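Local coordinates for protein type II restriction enzyme BsoBI (PDB 1DC1) that recognises the double-stranded DNA sequence 5'-CYCGRG-3' as a homodimer and cleaves each strand after the first cytosine, at residues F31-K35 against M130-A134; T143-I147 against D177-E181; L237-L241 against A260-I264. All coordinates share one frame; numbering follows the deposited sequence.

Contact 1: residues F31-K35 against M130-A134; sequences FALEK and MRNIA. With nucleotides of chain A; nucleotides of chain B.
Met130 lays its side chain over the ring of Phe31, a Met-aromatic contact between two long helices, 21-53 and 110-152, at the point where the second meets the bound DNA. The segment axes pass 10.9 Å apart at 123°, so the contact is made by side chains. Met130 has the most surface buried here. Bends at chi2 and chi3 fold its thioether back, and CE ends 4.1 Å from the ring centroid, 13° off the normal, a CH-pi contact. SD stands farther off, above the same face, and packs on Lys35 CA. CE also rests on Glu34 CG at 3.6 Å, while the carboxylate of Glu34 goes to Arg38.

Phe31 reaches this place because CG lies anti to the backbone N (chi1 -167°), which sends the ring toward helix 110-152. Ala134 CB meets its edge in the ring plane, and DG8 C5' of chain A lies over the opposite face, toward the CZ rim, 3.6 Å from Phe31 CZ. Arg131, an established DNA-contacting residue, lays its guanidinium against DG8 O4' and hydrogen-bonds a DNA sugar. Asn132 pairs with DG10 of chain B: base N2 donates to OD1 and ND2 to N3, each at 2.9 Å.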
loop_
_atom_site.group_PDB
_atom_site.type_symbol
_atom_site.label_atom_id
_atom_site.label_comp_id
_atom_site.label_asym_id
_atom_site.label_seq_id
_atom_site.Cartn_x
_atom_site.Cartn_y
_atom_site.Cartn_z
ATOM N N PHE D 31 7.746 -15.298 -3.649
ATOM C CA PHE D 31 8.091 -13.897 -3.352
ATOM C C PHE D 31 9.413 -13.831 -2.556
ATOM O O PHE D 31 10.307 -13.006 -2.870
ATOM C CB PHE D 31 6.950 -13.226 -2.554
ATOM C CG PHE D 31 7.054 -11.695 -2.468
ATOM C CD1 PHE D 31 6.538 -10.880 -3.462
ATOM C CD2 PHE D 31 7.689 -11.083 -1.400
ATOM C CE1 PHE D 31 6.654 -9.451 -3.391
ATOM C CE2 PHE D 31 7.811 -9.644 -1.321
ATOM C CZ PHE D 31 7.283 -8.842 -2.331
ATOM N N ALA D 32 9.539 -14.728 -1.568
ATOM C CA ALA D 32 10.723 -14.808 -0.725
ATOM C C ALA D 32 11.940 -15.224 -1.542
ATOM O O ALA D 32 13.043 -14.714 -1.340
ATOM C CB ALA D 32 10.495 -15.803 0.446
ATOM N N LEU D 33 11.754 -16.150 -2.471
ATOM C CA LEU D 33 12.876 -16.568 -3.300
ATOM C C LEU D 33 13.391 -15.428 -4.140
ATOM O O LEU D 33 14.604 -15.257 -4.312
ATOM C CB LEU D 33 12.473 -17.722 -4.224
ATOM C CG LEU D 33 12.789 -19.096 -3.592
ATOM C CD1 LEU D 33 12.693 -19.067 -2.031
ATOM C CD2 LEU D 33 11.803 -20.113 -4.189
ATOM N N GLU D 34 12.465 -14.641 -4.674
ATOM C CA GLU D 34 12.863 -13.515 -5.520
ATOM C C GLU D 34 13.521 -12.429 -4.665
ATOM O O GLU D 34 14.509 -11.831 -5.072
ATOM C CB GLU D 34 11.637 -12.998 -6.262
ATOM C CG GLU D 34 11.848 -11.786 -7.148
ATOM C CD GLU D 34 12.725 -12.077 -8.343
ATOM O OE1 GLU D 34 12.974 -13.255 -8.634
ATOM O OE2 GLU D 34 13.157 -11.098 -8.979
ATOM N N LYS D 35 12.963 -12.182 -3.482
ATOM C CA LYS D 35 13.521 -11.223 -2.529
ATOM C C LYS D 35 14.967 -11.583 -2.223
ATOM O O LYS D 35 15.822 -10.704 -2.222
ATOM C CB LYS D 35 12.699 -11.214 -1.235
ATOM C CG LYS D 35 13.003 -10.053 -0.359
ATOM C CD LYS D 35 11.924 -9.898 0.713
ATOM C CE LYS D 35 12.266 -10.581 2.037
ATOM N NZ LYS D 35 11.490 -10.041 3.205
ATOM N N MET D 130 10.656 -4.759 -4.541
ATOM C CA MET D 130 9.983 -6.058 -4.621
ATOM C C MET D 130 8.486 -5.906 -4.990
ATOM O O MET D 130 7.954 -6.699 -5.748
ATOM C CB MET D 130 10.139 -6.787 -3.285
ATOM C CG MET D 130 11.486 -7.493 -3.081
ATOM S SD MET D 130 11.920 -8.544 -4.509
ATOM C CE MET D 130 10.540 -9.612 -4.627
ATOM N N ARG D 131 7.794 -4.907 -4.436
ATOM C CA ARG D 131 6.368 -4.688 -4.758
ATOM C C ARG D 131 6.225 -4.385 -6.271
ATOM O O ARG D 131 5.346 -4.898 -6.927
ATOM C CB ARG D 131 5.808 -3.559 -3.841
ATOM C CG ARG D 131 5.736 -4.039 -2.323
ATOM C CD ARG D 131 5.403 -2.880 -1.346
ATOM N NE ARG D 131 5.073 -3.286 0.039
ATOM C CZ ARG D 131 5.936 -3.892 0.856
ATOM N NH1 ARG D 131 7.146 -4.176 0.446
ATOM N NH2 ARG D 131 5.635 -4.118 2.114
ATOM N N ASN D 132 7.152 -3.614 -6.833
ATOM C CA ASN D 132 7.148 -3.286 -8.253
ATOM C C ASN D 132 7.493 -4.548 -9.055
ATOM O O ASN D 132 6.901 -4.796 -10.106
ATOM C CB ASN D 132 8.158 -2.148 -8.551
ATOM C CG ASN D 132 7.609 -0.763 -8.180
ATOM O OD1 ASN D 132 6.844 -0.179 -8.933
ATOM N ND2 ASN D 132 7.986 -0.256 -7.016
ATOM N N ILE D 133 8.431 -5.355 -8.559
ATOM C CA ILE D 133 8.801 -6.592 -9.246
ATOM C C ILE D 133 7.596 -7.546 -9.357
ATOM O O ILE D 133 7.333 -8.104 -10.422
ATOM C CB ILE D 133 9.959 -7.266 -8.523
ATOM C CG1 ILE D 133 11.264 -6.540 -8.879
ATOM C CG2 ILE D 133 10.018 -8.713 -8.937
ATOM C CD1 ILE D 133 12.477 -6.898 -8.034
ATOM N N ALA D 134 6.877 -7.723 -8.256
ATOM C CA ALA D 134 5.695 -8.557 -8.233
ATOM C C ALA D 134 4.709 -8.095 -9.302
ATOM O O ALA D 134 4.081 -8.920 -9.975
ATOM C CB ALA D 134 5.043 -8.473 -6.913
ATOM P P DG A 8 1.694 -8.499 -2.576
ATOM O OP1 DG A 8 2.263 -9.600 -3.336
ATOM O OP2 DG A 8 0.249 -8.456 -2.318
ATOM O "O5'" DG A 8 2.482 -8.526 -1.187
ATOM C "C5'" DG A 8 3.931 -8.306 -1.124
ATOM C "C4'" DG A 8 4.279 -7.561 0.145
ATOM O "O4'" DG A 8 3.661 -6.253 0.081
ATOM C "C3'" DG A 8 3.744 -8.236 1.420
ATOM O "O3'" DG A 8 4.597 -7.927 2.539
ATOM C "C2'" DG A 8 2.438 -7.493 1.659
ATOM C "C1'" DG A 8 2.800 -6.069 1.190
ATOM N N9 DG A 8 1.664 -5.237 0.783
ATOM C C8 DG A 8 0.590 -5.643 0.015
ATOM N N7 DG A 8 -0.316 -4.712 -0.135
ATOM C C5 DG A 8 0.191 -3.611 0.554
ATOM C C6 DG A 8 -0.373 -2.295 0.778
ATOM O O6 DG A 8 -1.450 -1.853 0.396
ATOM N N1 DG A 8 0.462 -1.491 1.552
ATOM C C2 DG A 8 1.683 -1.885 2.065
ATOM N N2 DG A 8 2.369 -0.979 2.769
ATOM N N3 DG A 8 2.209 -3.107 1.887
ATOM C C4 DG A 8 1.420 -3.911 1.122
ATOM P P DC A 7 0.381 -5.154 -8.370
ATOM O OP1 DC A 7 0.416 -6.505 -8.957
ATOM O OP2 DC A 7 -0.917 -4.424 -8.267
ATOM O "O5'" DC A 7 0.972 -5.217 -6.902
ATOM C "C5'" DC A 7 2.252 -5.830 -6.630
ATOM C "C4'" DC A 7 2.562 -5.750 -5.151
ATOM O "O4'" DC A 7 2.664 -4.368 -4.686
ATOM C "C3'" DC A 7 1.546 -6.453 -4.238
ATOM O "O3'" DC A 7 2.240 -7.121 -3.209
ATOM C "C2'" DC A 7 0.821 -5.304 -3.574
ATOM C "C1'" DC A 7 1.874 -4.210 -3.514
ATOM N N1 DC A 7 1.271 -2.863 -3.503
ATOM C C2 DC A 7 1.645 -1.952 -2.476
ATOM O O2 DC A 7 2.631 -2.220 -1.746
ATOM N N3 DC A 7 0.942 -0.792 -2.327
ATOM C C4 DC A 7 -0.036 -0.493 -3.197
ATOM N N4 DC A 7 -0.720 0.641 -3.009
ATOM C C5 DC A 7 -0.359 -1.356 -4.311
ATOM C C6 DC A 7 0.310 -2.509 -4.420
ATOM P P DG B 10 12.717 4.558 -1.338
ATOM O OP1 DG B 10 14.126 4.880 -0.984
ATOM O OP2 DG B 10 11.811 5.641 -1.778
ATOM O "O5'" DG B 10 12.741 3.327 -2.343
ATOM C "C5'" DG B 10 12.664 3.491 -3.743
ATOM C "C4'" DG B 10 11.986 2.281 -4.352
ATOM O "O4'" DG B 10 10.685 2.115 -3.759
ATOM C "C3'" DG B 10 11.729 2.482 -5.838
ATOM O "O3'" DG B 10 12.757 1.866 -6.568
ATOM C "C2'" DG B 10 10.415 1.782 -6.100
ATOM C "C1'" DG B 10 9.691 1.937 -4.773
ATOM N N9 DG B 10 8.786 3.077 -4.717
ATOM C C8 DG B 10 8.879 4.154 -3.861
ATOM N N7 DG B 10 7.871 4.973 -3.962
ATOM C C5 DG B 10 7.075 4.416 -4.965
ATOM C C6 DG B 10 5.808 4.857 -5.513
ATOM O O6 DG B 10 5.167 5.879 -5.246
ATOM N N1 DG B 10 5.327 3.967 -6.488
ATOM C C2 DG B 10 6.009 2.846 -6.940
ATOM N N2 DG B 10 5.404 2.136 -7.942
ATOM N N3 DG B 10 7.198 2.449 -6.455
ATOM C C4 DG B 10 7.650 3.263 -5.464
#

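Contact 2: residues T143-I147 against D177-E181; sequences TRAII and DYELE
Arg144 reaches across from helix 110-152 to Asp177 and Glu181, and the charged contacts centre on its guanidinium. Its chain leaves anti to the backbone N and then bends at chi2 and chi3, which swings the guanidinium to the turn. NH2 donates to Asp177 OD1 at 2.8 Å in a nearly straight bond (168°), on the syn side of the carboxylate though 34° out of its plane. NH1 turns to the backbone, giving Asp177 O a hydrogen bond of 2.9 Å, so the two terminal nitrogens grip one residue end-on, at a carboxylate oxygen and at a carbonyl. Glu181 OE1 makes a second salt bridge with NH1 at 2.7 Å, but its hydrogen bond is weak (124°) because OE1 sits obliquely to the guanidinium plane, off the N-H directions, while Asp177 O and OD1 lie nearer that plane.

Asp177 O also accepts from Leu180 N, closing a type II beta turn. Arg144 NH1 and Leu180 N approach that oxygen from opposite faces of its plane.

Water 1 links the segments by accepting from Thr143 OG1 and donating to Glu181 O. Thr143 OG1 also bonds to Tyr200, and Asp177 OD2 to Tyr157.

Apolar contacts lie against one face of the guanidinium: Ile147 CD1 is 3.9 Å from Leu180 CD2 and 3.4 Å above the guanidinium plane, toward its rim. Thr143 CG2 meets Glu181 CB at 3.5 Å.

The arrangement is a salt-bridge network in which a helix arginine holds a type II turn, here in the loop joining strands 170-172 and 184-191.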
loop_
_atom_site.group_PDB
_atom_site.type_symbol
_atom_site.label_atom_id
_atom_site.label_comp_id
_atom_site.label_asym_id
_atom_site.label_seq_id
_atom_site.Cartn_x
_atom_site.Cartn_y
_atom_site.Cartn_z
ATOM N N THR D 143 0.849 -11.974 -20.217
ATOM C CA THR D 143 1.338 -11.925 -21.595
ATOM C C THR D 143 1.706 -13.343 -22.082
ATOM O O THR D 143 1.417 -13.714 -23.227
ATOM C CB THR D 143 2.586 -11.014 -21.736
ATOM O OG1 THR D 143 2.214 -9.663 -21.502
ATOM C CG2 THR D 143 3.143 -11.080 -23.133
ATOM N N ARG D 144 2.346 -14.129 -21.218
ATOM C CA ARG D 144 2.726 -15.494 -21.592
ATOM C C ARG D 144 1.461 -16.264 -21.938
ATOM O O ARG D 144 1.454 -17.025 -22.911
ATOM C CB ARG D 144 3.466 -16.187 -20.440
ATOM C CG ARG D 144 3.879 -17.610 -20.709
ATOM C CD ARG D 144 5.062 -17.594 -21.673
ATOM N NE ARG D 144 4.662 -17.983 -23.031
ATOM C CZ ARG D 144 5.415 -17.873 -24.128
ATOM N NH1 ARG D 144 6.649 -17.373 -24.083
ATOM N NH2 ARG D 144 4.928 -18.331 -25.270
ATOM N N ALA D 145 0.394 -16.085 -21.150
ATOM C CA ALA D 145 -0.883 -16.771 -21.422
ATOM C C ALA D 145 -1.507 -16.313 -22.779
ATOM O O ALA D 145 -2.044 -17.118 -23.533
ATOM C CB ALA D 145 -1.853 -16.535 -20.270
ATOM N N ILE D 146 -1.396 -15.023 -23.080
ATOM C CA ILE D 146 -1.899 -14.430 -24.306
ATOM C C ILE D 146 -1.111 -14.952 -25.512
ATOM O O ILE D 146 -1.717 -15.435 -26.460
ATOM C CB ILE D 146 -1.776 -12.867 -24.258
ATOM C CG1 ILE D 146 -2.718 -12.290 -23.154
ATOM C CG2 ILE D 146 -1.991 -12.268 -25.716
ATOM C CD1 ILE D 146 -3.971 -11.685 -23.667
ATOM N N ILE D 147 0.217 -14.849 -25.498
ATOM C CA ILE D 147 1.005 -15.352 -26.637
ATOM C C ILE D 147 0.905 -16.871 -26.805
ATOM O O ILE D 147 0.862 -17.357 -27.923
ATOM C CB ILE D 147 2.497 -14.812 -26.633
ATOM C CG1 ILE D 147 3.338 -15.348 -25.486
ATOM C CG2 ILE D 147 2.444 -13.265 -26.577
ATOM C CD1 ILE D 147 4.698 -14.684 -25.458
ATOM N N ASP D 177 9.200 -17.886 -29.246
ATOM C CA ASP D 177 8.947 -16.740 -28.400
ATOM C C ASP D 177 9.145 -17.046 -26.886
ATOM O O ASP D 177 8.589 -16.385 -26.002
ATOM C CB ASP D 177 7.562 -16.138 -28.747
ATOM C CG ASP D 177 6.404 -17.008 -28.303
ATOM O OD1 ASP D 177 6.609 -17.866 -27.414
ATOM O OD2 ASP D 177 5.279 -16.824 -28.822
ATOM N N TYR D 178 9.978 -18.041 -26.599
ATOM C CA TYR D 178 10.310 -18.378 -25.224
ATOM C C TYR D 178 10.696 -17.099 -24.477
ATOM O O TYR D 178 11.589 -16.345 -24.915
ATOM C CB TYR D 178 11.494 -19.325 -25.216
ATOM C CG TYR D 178 11.881 -19.785 -23.857
ATOM C CD1 TYR D 178 12.866 -19.112 -23.126
ATOM C CD2 TYR D 178 11.313 -20.936 -23.319
ATOM C CE1 TYR D 178 13.278 -19.586 -21.885
ATOM C CE2 TYR D 178 11.715 -21.432 -22.078
ATOM C CZ TYR D 178 12.699 -20.760 -21.356
ATOM O OH TYR D 178 13.096 -21.264 -20.122
ATOM N N GLU D 179 10.033 -16.848 -23.357
ATOM C CA GLU D 179 10.321 -15.671 -22.546
ATOM C C GLU D 179 10.165 -14.309 -23.200
ATOM O O GLU D 179 10.705 -13.325 -22.673
ATOM C CB GLU D 179 11.736 -15.736 -21.957
ATOM C CG GLU D 179 11.802 -16.558 -20.686
ATOM C CD GLU D 179 13.191 -16.581 -20.055
ATOM O OE1 GLU D 179 14.163 -16.087 -20.688
ATOM O OE2 GLU D 179 13.302 -17.101 -18.915
ATOM N N LEU D 180 9.461 -14.238 -24.341
ATOM C CA LEU D 180 9.205 -12.930 -24.998
ATOM C C LEU D 180 8.381 -12.000 -24.061
ATOM O O LEU D 180 8.549 -10.770 -24.117
ATOM C CB LEU D 180 8.468 -13.090 -26.355
ATOM C CG LEU D 180 8.022 -11.837 -27.152
ATOM C CD1 LEU D 180 8.110 -12.087 -28.657
ATOM C CD2 LEU D 180 6.584 -11.509 -26.784
ATOM N N GLU D 181 7.535 -12.595 -23.200
ATOM C CA GLU D 181 6.697 -11.864 -22.258
ATOM C C GLU D 181 7.487 -11.001 -21.240
ATOM O O GLU D 181 6.976 -10.030 -20.660
ATOM C CB GLU D 181 5.790 -12.867 -21.595
ATOM C CG GLU D 181 6.492 -13.796 -20.646
ATOM C CD GLU D 181 7.071 -15.034 -21.315
ATOM O OE1 GLU D 181 7.008 -15.163 -22.554
ATOM O OE2 GLU D 181 7.612 -15.884 -20.570
HETATM O O HOH W 1 4.662 -8.467 -21.026
#

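Contact 3: residues L237-L241 against A260-I264; sequences LLGEL and ALTRI
Leu238 and Ile264 make the apolar part of this strand-to-helix packing, with Leu238 CD1 against Ile264 CG2 at 3.9 Å and Leu238 CB against Ile264 CD1 at 4.0 Å. Ile264 reaches the strand with both branches: CG2 is anti to its backbone N, while CG1, beside that N (chi1 -73°), carries CD1 toward Leu238 CB.

Contacts of a carboxylate with methyl groups form the second kind. Glu240 OE2 lies 3.6 Å from Ala260 CB, with Leu261 CD2 and Ile264 CD1 also near it, at 4.0 and 4.1 Å. The bend at chi2 (27°) turns the carboxylate toward the helix. No hydrogen bond spans the segments; OE1 accepts from the backbone N of Asp212. Glu240, Asp212 and Lys242 belong to the predicted catalytic magnesium site, consistent with the Asp and E-X-K parts of the PD-(D/E)XK nuclease motif, so three methyls of the helix lie beside an oxygen of the probable metal site.

The axes run close to antiparallel, at 169° and 9.3 Å apart, as suits a beta-alpha-beta crossover. Strand 235-242 lies in the mixed sheet between antiparallel 213-217 and parallel 276-281, and helix 247-270 packs on it before the chain enters 276-281. Val211 of strand 209-211 borders the same packing, and Arg263 on the helix forms salt bridges with Glu291 and Asp251 of the second subunit.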
loop_
_atom_site.group_PDB
_atom_site.type_symbol
_atom_site.label_atom_id
_atom_site.label_comp_id
_atom_site.label_asym_id
_atom_site.label_seq_id
_atom_site.Cartn_x
_atom_site.Cartn_y
_atom_site.Cartn_z
ATOM N N LEU D 237 -11.515 -2.811 -24.770
ATOM C CA LEU D 237 -11.492 -3.319 -23.414
ATOM C C LEU D 237 -10.483 -2.585 -22.554
ATOM O O LEU D 237 -9.440 -2.181 -23.058
ATOM C CB LEU D 237 -11.158 -4.833 -23.435
ATOM C CG LEU D 237 -10.893 -5.625 -22.130
ATOM C CD1 LEU D 237 -11.293 -7.051 -22.366
ATOM C CD2 LEU D 237 -9.408 -5.535 -21.697
ATOM N N LEU D 238 -10.822 -2.399 -21.265
ATOM C CA LEU D 238 -9.927 -1.798 -20.262
ATOM C C LEU D 238 -9.996 -2.719 -19.049
ATOM O O LEU D 238 -11.061 -3.213 -18.691
ATOM C CB LEU D 238 -10.332 -0.369 -19.912
ATOM C CG LEU D 238 -10.388 0.489 -21.195
ATOM C CD1 LEU D 238 -11.822 0.802 -21.542
ATOM C CD2 LEU D 238 -9.612 1.721 -21.019
ATOM N N GLY D 239 -8.847 -3.002 -18.450
ATOM C CA GLY D 239 -8.876 -3.904 -17.325
ATOM C C GLY D 239 -7.798 -3.628 -16.308
ATOM O O GLY D 239 -6.789 -2.990 -16.616
ATOM N N GLU D 240 -8.030 -4.103 -15.094
ATOM C CA GLU D 240 -7.091 -3.943 -13.990
ATOM C C GLU D 240 -6.522 -5.329 -13.742
ATOM O O GLU D 240 -7.222 -6.324 -13.859
ATOM C CB GLU D 240 -7.800 -3.433 -12.727
ATOM C CG GLU D 240 -7.588 -1.937 -12.329
ATOM C CD GLU D 240 -7.271 -0.954 -13.496
ATOM O OE1 GLU D 240 -6.155 -1.040 -14.062
ATOM O OE2 GLU D 240 -8.118 -0.074 -13.833
ATOM N N LEU D 241 -5.237 -5.398 -13.412
ATOM C CA LEU D 241 -4.547 -6.680 -13.179
ATOM C C LEU D 241 -3.763 -6.542 -11.890
ATOM O O LEU D 241 -2.870 -5.719 -11.831
ATOM C CB LEU D 241 -3.585 -6.983 -14.355
ATOM C CG LEU D 241 -2.523 -8.100 -14.274
ATOM C CD1 LEU D 241 -3.203 -9.448 -14.052
ATOM C CD2 LEU D 241 -1.692 -8.154 -15.581
ATOM N N ALA D 260 -11.202 2.705 -9.872
ATOM C CA ALA D 260 -10.561 2.924 -11.169
ATOM C C ALA D 260 -11.501 2.488 -12.306
ATOM O O ALA D 260 -11.666 3.204 -13.295
ATOM C CB ALA D 260 -9.251 2.170 -11.256
ATOM N N LEU D 261 -12.132 1.328 -12.167
ATOM C CA LEU D 261 -13.010 0.858 -13.221
ATOM C C LEU D 261 -14.288 1.695 -13.316
ATOM O O LEU D 261 -14.819 1.855 -14.394
ATOM C CB LEU D 261 -13.287 -0.633 -13.024
ATOM C CG LEU D 261 -12.030 -1.494 -13.225
ATOM C CD1 LEU D 261 -12.242 -2.843 -12.559
ATOM C CD2 LEU D 261 -11.710 -1.710 -14.728
ATOM N N THR D 262 -14.747 2.257 -12.202
ATOM C CA THR D 262 -15.913 3.102 -12.197
ATOM C C THR D 262 -15.570 4.459 -12.873
ATOM O O THR D 262 -16.372 5.010 -13.625
ATOM C CB THR D 262 -16.409 3.266 -10.776
ATOM O OG1 THR D 262 -16.741 1.958 -10.247
ATOM C CG2 THR D 262 -17.612 4.176 -10.765
ATOM N N ARG D 263 -14.379 4.988 -12.639
ATOM C CA ARG D 263 -13.978 6.215 -13.321
ATOM C C ARG D 263 -14.078 5.928 -14.838
ATOM O O ARG D 263 -14.591 6.737 -15.597
ATOM C CB ARG D 263 -12.521 6.571 -12.975
ATOM C CG ARG D 263 -12.382 7.295 -11.644
ATOM C CD ARG D 263 -10.929 7.401 -11.172
ATOM N NE ARG D 263 -10.743 8.248 -9.966
ATOM C CZ ARG D 263 -9.546 8.501 -9.405
ATOM N NH1 ARG D 263 -8.444 7.981 -9.916
ATOM N NH2 ARG D 263 -9.424 9.315 -8.361
ATOM N N ILE D 264 -13.577 4.754 -15.259
ATOM C CA ILE D 264 -13.566 4.339 -16.669
ATOM C C ILE D 264 -14.969 4.273 -17.269
ATOM O O ILE D 264 -15.249 4.919 -18.288
ATOM C CB ILE D 264 -12.868 2.960 -16.857
ATOM C CG1 ILE D 264 -11.354 3.121 -16.691
ATOM C CG2 ILE D 264 -13.172 2.392 -18.258
ATOM C CD1 ILE D 264 -10.549 1.768 -16.529
#

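How the contacts relate
Contacts 1 and 2 share helix 110-152, about 20 Å apart between centres, so one long helix reaches from the DNA to the loop after edge strand 170-172 of the mixed sheet. Contact 3 uses other elements, yet its nearest atoms lie about 8 Å from contact 1 and 7 Å from contact 2. It is the most buried of the three, with five of its six touching residues inside; the others are partly buried. The chemistry differs: a ring between a thioether and a nucleotide in contact 1, charges over a turn in contact 2, and methyls beside the carboxylate of a predicted metal-site residue in contact 3.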